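Long-range contacts in hypothetical protein MG027 (Mycoplasma genitalium, PDB 1Q8C), which is of unknown function but has an all-helical fold like that of NusB proteins and may, as they do, take part in RNA binding or transcription control: residues 56-67 against 107-116; 15-23 against 126-134. All coordinates share one frame; numbering follows the deposited sequence.

Overall arrangement
Contact 1 joins helices 55-81 and 100-116, and contact 2 joins helices 14-28 and 120-133; the two crossings illustrate how the tertiary fold of an all-helical protein is set by the way its helices meet. Along the chain the first is nested inside the loop closed by the second, which brings segments 103 residues apart together. Their centres lie about 14 Å apart, and they touch directly: a salt bridge runs from E112 of contact 1 to R18 of contact 2, while I60 packs on V21. Helix 14-28 thus faces both crossings, making one continuous NusB-like bundle of them.

Contact 1: residues 56-67 against 107-116; sequences WQKLIVKAFSEN and LCALSEQKAH. With NA (sodium ion), chain K.
Helices 56-67 and 107-116 cross at 109°, their axes approaching to 7.9 Å, with F64 nearest S111 and I60 nearest E112 along the backbones. This close crossing within a NusB-like helical bundle is possible where small residues meet: the CB of A63 rests on the carbonyl O of S111 and beside the CB of A115. Larger side chains settle around that point. I60 is a knob in the hole formed by C108, S111, E112 and H116, its CG2 meeting the CB of S111 at 3.7 Å. The OG of S111 turns back to the carbonyl O of L107 in its own helix and also lies at the edge of the F64 ring. On the side of helix 56-67 away from helix 107-116, the carbonyl O of K58 and a water bind a sodium ion.

At one end W56 and H116 form an offset stack, the imidazole over the five-membered ring with centroids 3.7 Å apart and planes only 12° from parallel. With CG anti to the backbone N (chi1 -172°), the indole of W56 lies alongside its own carbonyl, and H116 can use both. E112 meets the indole's edge through OE1, which also bonds T118, while its OE2 pairs with R18. At the other end K114 reaches N67 by a weak bond. Stack and bond together would restrain the imidazole's rotation: H116 NE2 donates to W56 O over 2.8 Å, nearly straight and within the imidazole plane.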
# COMPACT_ATOMS: atom_id res chain seq x y z
N TRP A 56 3.68 14.70 -2.37
CA TRP A 56 2.90 13.87 -1.43
C TRP A 56 3.06 12.36 -1.77
O TRP A 56 3.35 11.56 -0.91
CB TRP A 56 1.42 14.30 -1.44
CG TRP A 56 0.57 13.65 -0.38
CD1 TRP A 56 0.50 13.99 0.94
CD2 TRP A 56 -0.32 12.52 -0.54
NE1 TRP A 56 -0.37 13.15 1.60
CE2 TRP A 56 -0.88 12.24 0.72
CE3 TRP A 56 -0.69 11.71 -1.63
CZ2 TRP A 56 -1.78 11.20 0.93
CZ3 TRP A 56 -1.59 10.68 -1.41
CH2 TRP A 56 -2.13 10.44 -0.15
N GLN A 57 2.91 12.01 -3.03
CA GLN A 57 3.03 10.63 -3.52
C GLN A 57 4.48 10.10 -3.43
O GLN A 57 4.71 8.93 -3.11
CB GLN A 57 2.58 10.57 -4.99
CG GLN A 57 1.09 10.73 -5.22
CD GLN A 57 0.75 10.86 -6.68
OE1 GLN A 57 0.07 10.02 -7.24
NE2 GLN A 57 1.22 11.91 -7.31
N LYS A 58 5.44 10.96 -3.74
CA LYS A 58 6.87 10.65 -3.69
C LYS A 58 7.33 10.36 -2.27
O LYS A 58 8.29 9.60 -2.07
CB LYS A 58 7.69 11.83 -4.26
CG LYS A 58 7.68 11.92 -5.80
CD LYS A 58 8.12 13.32 -6.32
CE LYS A 58 7.93 13.45 -7.83
NZ LYS A 58 8.50 14.72 -8.43
N LEU A 59 6.65 10.94 -1.29
CA LEU A 59 7.02 10.68 0.11
C LEU A 59 6.51 9.29 0.52
O LEU A 59 7.16 8.61 1.30
CB LEU A 59 6.48 11.75 1.04
CG LEU A 59 7.30 12.58 2.05
CD1 LEU A 59 6.71 12.43 3.47
CD2 LEU A 59 8.84 12.34 2.05
N ILE A 60 5.36 8.88 -0.00
CA ILE A 60 4.82 7.52 0.25
C ILE A 60 5.77 6.47 -0.34
O ILE A 60 6.09 5.48 0.30
CB ILE A 60 3.38 7.36 -0.36
CG1 ILE A 60 2.39 8.27 0.37
CG2 ILE A 60 2.88 5.88 -0.27
CD1 ILE A 60 1.00 8.40 -0.27
N VAL A 61 6.21 6.70 -1.57
CA VAL A 61 7.08 5.77 -2.28
C VAL A 61 8.46 5.68 -1.63
O VAL A 61 9.13 4.65 -1.68
CB VAL A 61 7.20 6.18 -3.75
CG1 VAL A 61 8.37 5.45 -4.46
CG2 VAL A 61 5.86 5.93 -4.44
N LYS A 62 8.87 6.77 -1.02
CA LYS A 62 10.12 6.83 -0.30
C LYS A 62 10.03 5.97 0.98
O LYS A 62 10.95 5.21 1.27
CB LYS A 62 10.48 8.30 -0.00
CG LYS A 62 11.65 8.52 0.99
CD LYS A 62 12.35 9.89 0.82
CE LYS A 62 13.81 9.87 1.31
NZ LYS A 62 13.98 10.08 2.78
N ALA A 63 8.94 6.09 1.72
CA ALA A 63 8.72 5.28 2.92
C ALA A 63 8.64 3.79 2.54
O ALA A 63 9.22 2.94 3.22
CB ALA A 63 7.46 5.73 3.61
N PHE A 64 7.93 3.50 1.44
CA PHE A 64 7.82 2.14 0.88
C PHE A 64 9.20 1.55 0.53
O PHE A 64 9.50 0.40 0.86
CB PHE A 64 6.96 2.19 -0.40
CG PHE A 64 7.11 0.98 -1.26
CD1 PHE A 64 6.45 -0.19 -0.96
CD2 PHE A 64 7.92 1.01 -2.37
CE1 PHE A 64 6.61 -1.30 -1.75
CE2 PHE A 64 8.08 -0.10 -3.16
CZ PHE A 64 7.43 -1.25 -2.86
N SER A 65 10.02 2.35 -0.17
CA SER A 65 11.33 1.92 -0.65
C SER A 65 12.28 1.56 0.49
O SER A 65 13.11 0.70 0.35
CB SER A 65 11.98 2.98 -1.53
OG SER A 65 12.45 4.09 -0.77
N GLU A 66 12.11 2.23 1.62
CA GLU A 66 13.01 2.09 2.74
C GLU A 66 12.54 1.07 3.78
O GLU A 66 13.32 0.64 4.64
CB GLU A 66 13.23 3.47 3.36
CG GLU A 66 13.96 4.42 2.39
CD GLU A 66 14.08 5.85 2.91
OE1 GLU A 66 13.42 6.15 3.94
OE2 GLU A 66 14.83 6.67 2.29
N ASN A 67 11.29 0.62 3.67
CA ASN A 67 10.74 -0.29 4.66
C ASN A 67 10.13 -1.56 4.08
O ASN A 67 9.44 -2.27 4.78
CB ASN A 67 9.69 0.46 5.49
CG ASN A 67 10.29 1.62 6.24
OD1 ASN A 67 10.90 1.44 7.30
ND2 ASN A 67 10.15 2.83 5.69
N LEU A 107 0.55 -2.55 1.26
CA LEU A 107 1.84 -1.87 1.41
C LEU A 107 1.73 -0.37 1.21
O LEU A 107 2.52 0.38 1.77
CB LEU A 107 2.85 -2.43 0.42
CG LEU A 107 3.30 -3.84 0.80
CD1 LEU A 107 3.93 -4.52 -0.40
CD2 LEU A 107 4.25 -3.78 1.97
N CYS A 108 0.76 0.08 0.42
CA CYS A 108 0.61 1.52 0.19
C CYS A 108 0.11 2.19 1.46
O CYS A 108 0.58 3.25 1.83
CB CYS A 108 -0.31 1.80 -1.01
SG CYS A 108 -0.64 3.57 -1.37
N ALA A 109 -0.84 1.53 2.13
CA ALA A 109 -1.43 2.01 3.38
C ALA A 109 -0.40 2.11 4.52
O ALA A 109 -0.42 3.08 5.30
CB ALA A 109 -2.58 1.06 3.80
N LEU A 110 0.44 1.09 4.61
CA LEU A 110 1.57 1.08 5.54
C LEU A 110 2.55 2.19 5.22
O LEU A 110 3.05 2.86 6.11
CB LEU A 110 2.33 -0.25 5.44
CG LEU A 110 1.57 -1.52 5.85
CD1 LEU A 110 2.38 -2.78 5.62
CD2 LEU A 110 1.24 -1.42 7.29
N SER A 111 2.82 2.37 3.93
CA SER A 111 3.78 3.36 3.47
C SER A 111 3.26 4.74 3.76
O SER A 111 4.02 5.62 4.14
CB SER A 111 4.05 3.22 1.97
OG SER A 111 4.52 1.92 1.66
N GLU A 112 1.94 4.91 3.63
CA GLU A 112 1.32 6.21 3.78
C GLU A 112 1.19 6.59 5.24
O GLU A 112 1.36 7.75 5.61
CB GLU A 112 -0.06 6.27 3.11
CG GLU A 112 -0.75 7.60 3.39
CD GLU A 112 -2.10 7.82 2.71
OE1 GLU A 112 -2.73 8.84 3.05
OE2 GLU A 112 -2.51 7.01 1.84
N GLN A 113 0.86 5.63 6.09
CA GLN A 113 0.77 5.95 7.49
C GLN A 113 2.14 6.35 8.00
O GLN A 113 2.26 7.20 8.87
CB GLN A 113 0.23 4.79 8.30
CG GLN A 113 0.02 5.20 9.74
CD GLN A 113 -0.88 4.26 10.51
OE1 GLN A 113 -1.96 4.64 10.92
NE2 GLN A 113 -0.41 3.05 10.74
N LYS A 114 3.17 5.70 7.46
CA LYS A 114 4.55 6.00 7.82
C LYS A 114 4.97 7.40 7.35
O LYS A 114 5.56 8.16 8.09
CB LYS A 114 5.49 4.95 7.20
CG LYS A 114 6.98 5.17 7.45
CD LYS A 114 7.34 4.89 8.89
CE LYS A 114 8.61 4.08 9.01
NZ LYS A 114 8.37 2.59 9.02
N ALA A 115 4.65 7.75 6.10
CA ALA A 115 5.11 9.03 5.53
C ALA A 115 4.29 10.23 6.02
O ALA A 115 4.82 11.30 6.34
CB ALA A 115 5.05 8.94 4.03
N HIS A 116 2.98 10.04 6.08
CA HIS A 116 2.05 11.13 6.29
C HIS A 116 1.22 11.03 7.57
O HIS A 116 0.53 11.96 7.93
CB HIS A 116 1.13 11.22 5.10
CG HIS A 116 1.85 11.56 3.83
ND1 HIS A 116 2.59 12.71 3.69
CD2 HIS A 116 1.95 10.89 2.66
CE1 HIS A 116 3.09 12.76 2.47
NE2 HIS A 116 2.71 11.67 1.82
NA NA K . 10.24 8.93 -3.90
O HOH W 1 10.38 9.53 -6.30

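Contact 2: residues 15-23 against 126-134; sequences TQRRIAVVE and EALLIMDHY
The H133 imidazole receives I19 on one face: CD1 of I19 stands 3.8 Å from the ring centroid and 17° off the normal, a CH-pi contact. At the edge of the same ring, in its plane, is CG of the adjacent Y134, whose own phenol ring has H133 ND1 above its centre. Neither V22 CG1, 4.0 Å from Y134 CE1, nor I19 CG2 meets that phenol squarely; both approach it obliquely. A third flat group, the guanidinium of R18, has OE1 of E126, less surely placed, over one face.

The helices carrying these groups, 15-23 and 126-133, belong to the NusB-like bundle and cross at -69° with axes 10.5 Å apart, a spacing filled by branched side chains. CD1 of I130 touches the CB of R18, 3.8 Å away, and CG1 of I19, with CG2 of V22 close by. The two isoleucines run antiparallel past one another, CG1 of I19 against CG1 and CD1 of I130. Y134, just beyond the helix, closes this apolar row, its OH lying against the CG of E23.

Polar groups gather at the T15 end. T15 OG1 donates to E126 OE2 at 3.0 Å, on the anti side of the carboxylate and 26° out of its plane. The chain of R18 runs extended from CG to NE, passing the CG of E126, and NE pairs with E112, its strongest partner. Towards E126 there is only a long charge pairing, its oxygen well out of the guanidinium plane and of uncertain position. The crossing therefore appears to depend mainly on apolar packing, with one hydroxyl bond and a diffuse attraction of charges at its margin.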
# COMPACT_ATOMS: atom_id res chain seq x y z
N THR A 15 -7.56 10.11 -3.75
CA THR A 15 -7.82 8.71 -4.11
C THR A 15 -7.10 8.31 -5.39
O THR A 15 -6.43 7.28 -5.42
CB THR A 15 -9.33 8.44 -4.27
OG1 THR A 15 -10.02 8.73 -3.05
CG2 THR A 15 -9.59 6.95 -4.50
N GLN A 16 -7.23 9.12 -6.44
CA GLN A 16 -6.52 8.88 -7.69
C GLN A 16 -4.99 8.80 -7.49
O GLN A 16 -4.32 7.98 -8.09
CB GLN A 16 -6.87 9.95 -8.72
CG GLN A 16 -8.32 9.83 -9.18
CD GLN A 16 -8.72 10.88 -10.16
OE1 GLN A 16 -9.08 10.57 -11.30
NE2 GLN A 16 -8.68 12.14 -9.72
N ARG A 17 -4.46 9.65 -6.62
CA ARG A 17 -3.03 9.68 -6.30
C ARG A 17 -2.57 8.43 -5.57
O ARG A 17 -1.48 7.93 -5.81
CB ARG A 17 -2.72 10.87 -5.42
CG ARG A 17 -3.46 12.06 -5.81
CD ARG A 17 -2.70 13.28 -5.69
NE ARG A 17 -1.74 13.33 -6.76
CZ ARG A 17 -1.40 14.43 -7.39
NH1 ARG A 17 -1.93 15.57 -7.04
NH2 ARG A 17 -0.48 14.38 -8.33
N ARG A 18 -3.40 7.96 -4.66
CA ARG A 18 -3.19 6.69 -4.01
C ARG A 18 -3.19 5.54 -5.04
O ARG A 18 -2.33 4.68 -4.99
CB ARG A 18 -4.27 6.48 -2.94
CG ARG A 18 -4.05 7.28 -1.67
CD ARG A 18 -5.07 6.98 -0.59
NE ARG A 18 -4.89 7.87 0.56
CZ ARG A 18 -5.59 8.98 0.80
NH1 ARG A 18 -6.58 9.37 0.01
NH2 ARG A 18 -5.27 9.73 1.86
N ILE A 19 -4.14 5.54 -5.97
CA ILE A 19 -4.20 4.49 -7.01
C ILE A 19 -2.89 4.45 -7.82
O ILE A 19 -2.35 3.38 -8.09
CB ILE A 19 -5.45 4.68 -7.92
CG1 ILE A 19 -6.73 4.32 -7.13
CG2 ILE A 19 -5.37 3.81 -9.15
CD1 ILE A 19 -8.07 4.72 -7.81
N ALA A 20 -2.34 5.62 -8.14
CA ALA A 20 -1.07 5.71 -8.85
C ALA A 20 0.10 5.05 -8.09
O ALA A 20 0.96 4.43 -8.69
CB ALA A 20 -0.73 7.18 -9.19
N VAL A 21 0.13 5.17 -6.77
CA VAL A 21 1.17 4.53 -5.97
C VAL A 21 0.96 3.02 -5.95
O VAL A 21 1.88 2.22 -6.17
CB VAL A 21 1.18 5.14 -4.57
CG1 VAL A 21 2.26 4.52 -3.73
CG2 VAL A 21 1.41 6.66 -4.68
N VAL A 22 -0.29 2.60 -5.73
CA VAL A 22 -0.63 1.19 -5.72
C VAL A 22 -0.21 0.48 -7.01
O VAL A 22 0.40 -0.60 -6.99
CB VAL A 22 -2.14 1.02 -5.51
CG1 VAL A 22 -2.57 -0.43 -5.82
CG2 VAL A 22 -2.53 1.38 -4.07
N GLU A 23 -0.54 1.07 -8.14
CA GLU A 23 -0.22 0.47 -9.43
C GLU A 23 1.29 0.37 -9.59
O GLU A 23 1.80 -0.63 -10.08
CB GLU A 23 -0.83 1.26 -10.60
CG GLU A 23 -1.77 0.46 -11.50
CD GLU A 23 -1.44 -1.03 -11.61
OE1 GLU A 23 -0.84 -1.42 -12.65
OE2 GLU A 23 -1.79 -1.81 -10.68
N GLU A 126 -10.36 4.20 2.28
CA GLU A 126 -9.69 4.44 1.02
C GLU A 126 -9.18 3.15 0.39
O GLU A 126 -9.24 2.97 -0.80
CB GLU A 126 -8.51 5.39 1.21
CG GLU A 126 -8.53 6.53 0.22
CD GLU A 126 -9.47 7.59 0.65
OE1 GLU A 126 -9.41 7.92 1.85
OE2 GLU A 126 -10.28 8.07 -0.17
N ALA A 127 -8.65 2.24 1.20
CA ALA A 127 -8.08 1.01 0.68
C ALA A 127 -9.17 0.15 0.05
O ALA A 127 -8.96 -0.50 -0.98
CB ALA A 127 -7.41 0.23 1.80
N LEU A 128 -10.33 0.14 0.70
CA LEU A 128 -11.46 -0.68 0.26
C LEU A 128 -12.05 -0.06 -0.99
O LEU A 128 -12.56 -0.77 -1.86
CB LEU A 128 -12.51 -0.76 1.38
CG LEU A 128 -12.07 -1.47 2.66
CD1 LEU A 128 -13.24 -1.70 3.61
CD2 LEU A 128 -11.39 -2.81 2.33
N LEU A 129 -11.95 1.26 -1.08
CA LEU A 129 -12.37 2.00 -2.25
C LEU A 129 -11.49 1.67 -3.46
O LEU A 129 -11.99 1.60 -4.58
CB LEU A 129 -12.32 3.50 -1.95
CG LEU A 129 -13.37 4.37 -2.63
CD1 LEU A 129 -14.79 3.80 -2.45
CD2 LEU A 129 -13.27 5.79 -2.08
N ILE A 130 -10.20 1.45 -3.22
CA ILE A 130 -9.26 1.06 -4.27
C ILE A 130 -9.47 -0.40 -4.70
O ILE A 130 -9.36 -0.76 -5.87
CB ILE A 130 -7.82 1.31 -3.80
CG1 ILE A 130 -7.63 2.81 -3.51
CG2 ILE A 130 -6.83 0.77 -4.83
CD1 ILE A 130 -6.16 3.25 -3.31
N MET A 131 -9.81 -1.25 -3.74
CA MET A 131 -10.12 -2.64 -4.04
C MET A 131 -11.35 -2.72 -4.96
O MET A 131 -11.38 -3.52 -5.90
CB MET A 131 -10.34 -3.42 -2.74
CG MET A 131 -9.06 -3.54 -1.91
SD MET A 131 -7.86 -4.74 -2.53
CE MET A 131 -8.53 -6.27 -1.74
N ASP A 132 -12.35 -1.89 -4.71
CA ASP A 132 -13.53 -1.80 -5.57
C ASP A 132 -13.16 -1.32 -6.97
O ASP A 132 -13.70 -1.81 -7.97
CB ASP A 132 -14.55 -0.81 -4.99
CG ASP A 132 -15.36 -1.40 -3.84
OD1 ASP A 132 -15.25 -2.61 -3.58
OD2 ASP A 132 -16.14 -0.69 -3.16
N HIS A 133 -12.25 -0.35 -7.02
CA HIS A 133 -11.77 0.21 -8.28
C HIS A 133 -11.16 -0.87 -9.16
O HIS A 133 -11.33 -0.84 -10.38
CB HIS A 133 -10.76 1.34 -8.02
CG HIS A 133 -10.05 1.79 -9.25
ND1 HIS A 133 -8.96 1.12 -9.77
CD2 HIS A 133 -10.27 2.84 -10.08
CE1 HIS A 133 -8.54 1.73 -10.86
NE2 HIS A 133 -9.32 2.78 -11.07
N TYR A 134 -10.47 -1.82 -8.54
CA TYR A 134 -9.83 -2.93 -9.25
C TYR A 134 -10.74 -4.18 -9.24
O TYR A 134 -10.29 -5.30 -9.51
CB TYR A 134 -8.48 -3.25 -8.60
CG TYR A 134 -7.37 -2.25 -8.88
CD1 TYR A 134 -6.86 -1.45 -7.87
CD2 TYR A 134 -6.81 -2.15 -10.16
CE1 TYR A 134 -5.83 -0.55 -8.11
CE2 TYR A 134 -5.77 -1.25 -10.41
CZ TYR A 134 -5.29 -0.45 -9.38
OH TYR A 134 -4.28 0.44 -9.60